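Local coordinates for putative major capsid protein (Cafeteriavirus-dependent mavirus, PDB 6G43) that probably builds the outer shell of a virophage particle, assembling as trimers of a double jelly-roll capsid protein, at residues 40-45 against 267-272; 240-245 against 259-264. All coordinates share one frame; numbering follows the deposited sequence.

Interaction 1. Residues 40-45 against 267-272; sequences STFQTI and NMLVQN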
loop_
_atom_site.group_PDB
_atom_site.type_symbol
_atom_site.label_atom_id
_atom_site.label_comp_id
_atom_site.label_asym_id
_atom_site.label_seq_id
_atom_site.Cartn_x
_atom_site.Cartn_y
_atom_site.Cartn_z
ATOM N N SER A 40 17.251 -10.982 -23.465
ATOM C CA SER A 40 17.498 -11.328 -24.868
ATOM C C SER A 40 17.255 -12.816 -25.157
ATOM O O SER A 40 17.593 -13.306 -26.232
ATOM C CB SER A 40 18.943 -10.972 -25.221
ATOM O OG SER A 40 19.854 -11.673 -24.389
ATOM N N THR A 41 16.627 -13.509 -24.210
ATOM C CA THR A 41 16.668 -14.961 -24.107
ATOM C C THR A 41 15.295 -15.646 -24.220
ATOM O O THR A 41 15.205 -16.868 -24.075
ATOM C CB THR A 41 17.305 -15.332 -22.753
ATOM O OG1 THR A 41 16.615 -14.650 -21.695
ATOM C CG2 THR A 41 18.787 -14.932 -22.735
ATOM N N PHE A 42 14.240 -14.874 -24.487
ATOM C CA PHE A 42 12.889 -15.417 -24.575
ATOM C C PHE A 42 12.693 -16.163 -25.892
ATOM O O PHE A 42 13.192 -15.730 -26.931
ATOM C CB PHE A 42 11.848 -14.299 -24.447
ATOM C CG PHE A 42 11.681 -13.782 -23.045
ATOM C CD1 PHE A 42 12.476 -12.744 -22.571
ATOM C CD2 PHE A 42 10.725 -14.334 -22.194
ATOM C CE1 PHE A 42 12.323 -12.266 -21.277
ATOM C CE2 PHE A 42 10.565 -13.859 -20.898
ATOM C CZ PHE A 42 11.367 -12.825 -20.437
ATOM N N GLN A 43 11.982 -17.286 -25.837
ATOM C CA GLN A 43 11.554 -17.992 -27.048
ATOM C C GLN A 43 10.132 -18.530 -26.909
ATOM O O GLN A 43 9.678 -18.866 -25.810
ATOM C CB GLN A 43 12.532 -19.108 -27.463
ATOM C CG GLN A 43 13.294 -19.805 -26.349
ATOM C CD GLN A 43 14.288 -20.820 -26.894
ATOM O OE1 GLN A 43 15.392 -20.461 -27.292
ATOM N NE2 GLN A 43 13.900 -22.090 -26.914
ATOM N N THR A 44 9.451 -18.593 -28.050
ATOM C CA THR A 44 8.055 -18.992 -28.140
ATOM C C THR A 44 7.985 -20.429 -28.650
ATOM O O THR A 44 8.456 -20.728 -29.749
ATOM C CB THR A 44 7.296 -18.058 -29.104
ATOM O OG1 THR A 44 7.460 -16.697 -28.678
ATOM C CG2 THR A 44 5.812 -18.390 -29.149
ATOM N N ILE A 45 7.400 -21.308 -27.837
ATOM C CA ILE A 45 7.250 -22.723 -28.166
ATOM C C ILE A 45 5.807 -22.974 -28.599
ATOM O O ILE A 45 4.875 -22.745 -27.823
ATOM C CB ILE A 45 7.609 -23.620 -26.959
ATOM C CG1 ILE A 45 9.059 -23.364 -26.518
ATOM C CG2 ILE A 45 7.418 -25.097 -27.302
ATOM C CD1 ILE A 45 9.359 -23.787 -25.097
ATOM N N ASN A 267 0.472 -20.460 -27.050
ATOM C CA ASN A 267 1.902 -20.767 -27.063
ATOM C C ASN A 267 2.465 -20.677 -25.649
ATOM O O ASN A 267 1.848 -20.072 -24.766
ATOM C CB ASN A 267 2.661 -19.839 -28.025
ATOM C CG ASN A 267 2.622 -18.376 -27.603
ATOM O OD1 ASN A 267 3.334 -17.966 -26.682
ATOM N ND2 ASN A 267 1.813 -17.576 -28.291
HETATM N N MSE A 268 3.627 -21.291 -25.443
HETATM C CA MSE A 268 4.348 -21.215 -24.173
HETATM C C MSE A 268 5.533 -20.297 -24.338
HETATM O O MSE A 268 6.313 -20.455 -25.282
HETATM C CB MSE A 268 4.807 -22.607 -23.751
HETATM C CG MSE A 268 5.489 -22.584 -22.385
HETATM SE SE MSE A 268 5.540 -24.387 -21.603
HETATM C CE MSE A 268 6.646 -25.256 -22.982
ATOM N N LEU A 269 5.670 -19.333 -23.424
ATOM C CA LEU A 269 6.809 -18.407 -23.393
ATOM C C LEU A 269 7.788 -18.825 -22.297
ATOM O O LEU A 269 7.409 -18.913 -21.126
ATOM C CB LEU A 269 6.327 -16.978 -23.132
ATOM C CG LEU A 269 7.379 -15.861 -23.114
ATOM C CD1 LEU A 269 8.067 -15.702 -24.463
ATOM C CD2 LEU A 269 6.738 -14.548 -22.697
ATOM N N VAL A 270 9.038 -19.077 -22.689
ATOM C CA VAL A 270 10.112 -19.442 -21.759
ATOM C C VAL A 270 11.319 -18.524 -21.939
ATOM O O VAL A 270 11.489 -17.924 -22.998
ATOM C CB VAL A 270 10.572 -20.908 -21.964
ATOM C CG1 VAL A 270 9.403 -21.870 -21.802
ATOM C CG2 VAL A 270 11.229 -21.106 -23.327
ATOM N N GLN A 271 12.144 -18.428 -20.896
ATOM C CA GLN A 271 13.485 -17.843 -20.982
ATOM C C GLN A 271 14.490 -18.982 -21.019
ATOM O O GLN A 271 14.393 -19.901 -20.209
ATOM C CB GLN A 271 13.782 -16.983 -19.757
ATOM C CG GLN A 271 12.969 -15.712 -19.656
ATOM C CD GLN A 271 13.313 -14.916 -18.410
ATOM O OE1 GLN A 271 12.933 -15.295 -17.303
ATOM N NE2 GLN A 271 14.034 -13.811 -18.582
ATOM N N ASN A 272 15.450 -18.922 -21.941
ATOM C CA ASN A 272 16.531 -19.915 -22.012
ATOM C C ASN A 272 17.878 -19.228 -22.212
ATOM O O ASN A 272 18.066 -18.521 -23.199
ATOM C CB ASN A 272 16.287 -20.917 -23.142
ATOM C CG ASN A 272 17.268 -22.077 -23.112
ATOM O OD1 ASN A 272 18.191 -22.144 -23.923
ATOM N ND2 ASN A 272 17.083 -22.988 -22.163
#

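Interaction 2. Residues 240-245 against 259-264; sequences NMIGIA and VDITGF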
loop_
_atom_site.group_PDB
_atom_site.type_symbol
_atom_site.label_atom_id
_atom_site.label_comp_id
_atom_site.label_asym_id
_atom_site.label_seq_id
_atom_site.Cartn_x
_atom_site.Cartn_y
_atom_site.Cartn_z
ATOM N N ASN A 240 -15.054 -20.397 -17.667
ATOM C CA ASN A 240 -13.766 -20.259 -16.981
ATOM C C ASN A 240 -12.987 -18.974 -17.310
ATOM O O ASN A 240 -11.918 -18.754 -16.749
ATOM C CB ASN A 240 -12.881 -21.475 -17.302
ATOM C CG ASN A 240 -13.433 -22.778 -16.740
ATOM O OD1 ASN A 240 -14.128 -22.791 -15.725
ATOM N ND2 ASN A 240 -13.108 -23.887 -17.396
HETATM N N MSE A 241 -13.502 -18.136 -18.208
HETATM C CA MSE A 241 -12.752 -16.965 -18.691
HETATM C C MSE A 241 -13.534 -15.678 -18.720
HETATM O O MSE A 241 -13.047 -14.666 -18.224
HETATM C CB MSE A 241 -12.206 -17.258 -20.086
HETATM C CG MSE A 241 -11.204 -18.411 -20.073
HETATM SE SE MSE A 241 -10.058 -18.325 -21.673
HETATM C CE MSE A 241 -11.486 -18.337 -23.027
ATOM N N ILE A 242 -14.734 -15.691 -19.297
ATOM C CA ILE A 242 -15.497 -14.463 -19.547
ATOM C C ILE A 242 -16.337 -14.038 -18.344
ATOM O O ILE A 242 -17.053 -14.849 -17.759
ATOM C CB ILE A 242 -16.411 -14.620 -20.786
ATOM C CG1 ILE A 242 -15.608 -15.133 -21.998
ATOM C CG2 ILE A 242 -17.106 -13.306 -21.126
ATOM C CD1 ILE A 242 -14.372 -14.324 -22.348
ATOM N N GLY A 243 -16.250 -12.752 -18.002
ATOM C CA GLY A 243 -17.014 -12.157 -16.911
ATOM C C GLY A 243 -17.949 -11.064 -17.403
ATOM O O GLY A 243 -17.542 -10.195 -18.179
ATOM N N ILE A 244 -19.202 -11.117 -16.950
ATOM C CA ILE A 244 -20.238 -10.144 -17.313
ATOM C C ILE A 244 -20.881 -9.659 -16.016
ATOM O O ILE A 244 -21.322 -10.470 -15.203
ATOM C CB ILE A 244 -21.311 -10.771 -18.245
ATOM C CG1 ILE A 244 -20.668 -11.251 -19.555
ATOM C CG2 ILE A 244 -22.433 -9.772 -18.552
ATOM C CD1 ILE A 244 -21.562 -12.114 -20.420
ATOM N N ALA A 245 -20.935 -8.342 -15.829
ATOM C CA ALA A 245 -21.537 -7.744 -14.633
ATOM C C ALA A 245 -23.004 -8.148 -14.486
ATOM O O ALA A 245 -23.708 -8.328 -15.480
ATOM C CB ALA A 245 -21.413 -6.230 -14.681
ATOM N N VAL A 259 -22.296 -17.440 -24.815
ATOM C CA VAL A 259 -20.933 -17.047 -25.186
ATOM C C VAL A 259 -20.227 -18.168 -25.963
ATOM O O VAL A 259 -20.358 -19.343 -25.624
ATOM C CB VAL A 259 -20.108 -16.631 -23.943
ATOM C CG1 VAL A 259 -18.718 -16.152 -24.341
ATOM C CG2 VAL A 259 -20.812 -15.523 -23.170
ATOM N N ASP A 260 -19.487 -17.782 -27.004
ATOM C CA ASP A 260 -18.740 -18.711 -27.859
ATOM C C ASP A 260 -17.287 -18.255 -27.980
ATOM O O ASP A 260 -17.033 -17.092 -28.297
ATOM C CB ASP A 260 -19.344 -18.769 -29.271
ATOM C CG ASP A 260 -20.807 -19.178 -29.278
ATOM O OD1 ASP A 260 -21.185 -20.080 -28.501
ATOM O OD2 ASP A 260 -21.580 -18.604 -30.079
ATOM N N ILE A 261 -16.352 -19.175 -27.744
ATOM C CA ILE A 261 -14.927 -18.942 -27.991
ATOM C C ILE A 261 -14.588 -19.396 -29.414
ATOM O O ILE A 261 -14.880 -20.535 -29.786
ATOM C CB ILE A 261 -14.036 -19.718 -26.992
ATOM C CG1 ILE A 261 -14.454 -19.445 -25.540
ATOM C CG2 ILE A 261 -12.569 -19.356 -27.183
ATOM C CD1 ILE A 261 -14.392 -17.990 -25.109
ATOM N N THR A 262 -13.974 -18.503 -30.191
ATOM C CA THR A 262 -13.454 -18.822 -31.528
ATOM C C THR A 262 -12.018 -18.318 -31.681
ATOM O O THR A 262 -11.541 -17.514 -30.876
ATOM C CB THR A 262 -14.320 -18.201 -32.642
ATOM O OG1 THR A 262 -14.377 -16.778 -32.476
ATOM C CG2 THR A 262 -15.737 -18.772 -32.611
ATOM N N GLY A 263 -11.346 -18.805 -32.722
ATOM C CA GLY A 263 -9.969 -18.414 -33.049
ATOM C C GLY A 263 -8.940 -18.620 -31.947
ATOM O O GLY A 263 -7.973 -17.859 -31.852
ATOM N N PHE A 264 -9.141 -19.649 -31.123
ATOM C CA PHE A 264 -8.272 -19.907 -29.979
ATOM C C PHE A 264 -6.885 -20.348 -30.446
ATOM O O PHE A 264 -6.756 -21.274 -31.250
ATOM C CB PHE A 264 -8.880 -20.966 -29.050
ATOM C CG PHE A 264 -8.042 -21.262 -27.831
ATOM C CD1 PHE A 264 -8.198 -20.519 -26.664
ATOM C CD2 PHE A 264 -7.090 -22.281 -27.847
ATOM C CE1 PHE A 264 -7.425 -20.784 -25.541
ATOM C CE2 PHE A 264 -6.313 -22.547 -26.730
ATOM C CZ PHE A 264 -6.480 -21.800 -25.573
#

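Interaction 1. Residues 40-45 against 267-272
Phe42 lies beside Gln271, and the two side chains point the same way. They form a non-hydrogen-bonded pair in an antiparallel ladder that joins strand 42-45 to strand 258-273. The Phe42 side chain can be followed outward. Phe42 CB sits 4.0 Å from Leu269 CD1. CG stands beside the backbone N (chi1 -75°), which leans the ring over Gln271. On the ring, Phe42 CD2 meets Leu269 CD1 at 3.8 Å. Phe42 CE2 comes 3.3 Å from Gln271 CG, a CH-pi contact over one face. At the tip, Phe42 CZ lies 3.4 Å from Gln271 NE2. The Gln271 amide plane is 18° from the ring plane, and the extended chain runs alongside the ring with CG over its face, toward the rim. Leu373 of the second subunit also packs on Phe42.

Along the backbones, two reciprocal bond pairs link Gln43 with Val270 and Ile45 with Met268. Ile45 N reaches Met268 O at 2.9 Å. Asn272 N adds a nearly straight bond to Thr41 O (171°), although it approaches from above the carbonyl plane. On the other sheet face, Ile45 CD1 is 3.7 Å from both Val270 CG2 and Met268 CE; Met268 is selenomethionine. Asn267 OD1 is taken by Arg76. The contact thus takes its direction from backbone bonds, while the aliphatic part of a glutamine covers one face of an aromatic ring near a subunit boundary.

Interaction 2. Residues 240-245 against 259-264
Met241 and Ile261 meet methyl to methyl, with Met241 CE 3.6 Å from Ile261 CD1. Met241 is present as selenomethionine. Its chain runs out extended through chi2 and then bends at the selenium (chi3 -56°). The bend brings CE to the end of Ile261, and Met241 CE is also 4.0 Å from Ile261 CG1. The two side chains approach at a slant.

Ile242 uses a different part of its chain. CG1 lies beside the backbone N, and chi2 is folded (-54°), which turns CD1 aside. The touching atom is therefore Ile242 CG1, at 4.0 Å from Val259 CG1. Ile242 CG1 is also a looser 4.4 Å from Ile261 CD1, so Ile242 rests between Val259 and Ile261. Ile261 has the same folded shape as Ile242. Val259 holds CG1 anti to its backbone N and turns it to Ile242, while Val259 CG2 is a loose 4.4 Å from Ile244 CD1. Ile244, unlike the other two isoleucines, is extended at chi2.

All of these contacts are apolar. The strand axes stay 10.1 Å apart, too far for backbone pairing, and each strand bonds elsewhere: Gly243 to Gly97 and Asp260 to Glu82. Strand 68-84 adds Phe79, Ala81 and Ile83 to the same buried layer, and strand 96-98 adds Leu98 and Ile96. The chain turns a corner at Gly263, where phi is positive. Two roughly antiparallel strands, in separate sheets and joined face to face by aliphatic side chains and a selenomethionine, are typical of the interior of a beta sandwich, consistent with a jelly-roll domain of a viral capsid protein.

Overall arrangement
Both contacts use strand 258-273, at places whose centres lie about 26 Å apart. Interaction 2 is nested in the chain loop that interaction 1 closes. Interaction 1 works within one sheet, edge to edge. It is partly buried, lies near the second subunit and mixes backbone hydrogen bonds with polar and apolar side chains. Interaction 2 works between sheets. It is buried, touches no other chain, and has aliphatic and selenomethionine groups only. One long strand therefore takes a partner beside it at 267-272 and faces a second, small sheet at 259-264. Interaction 1 also buries about three times as much surface between its segments.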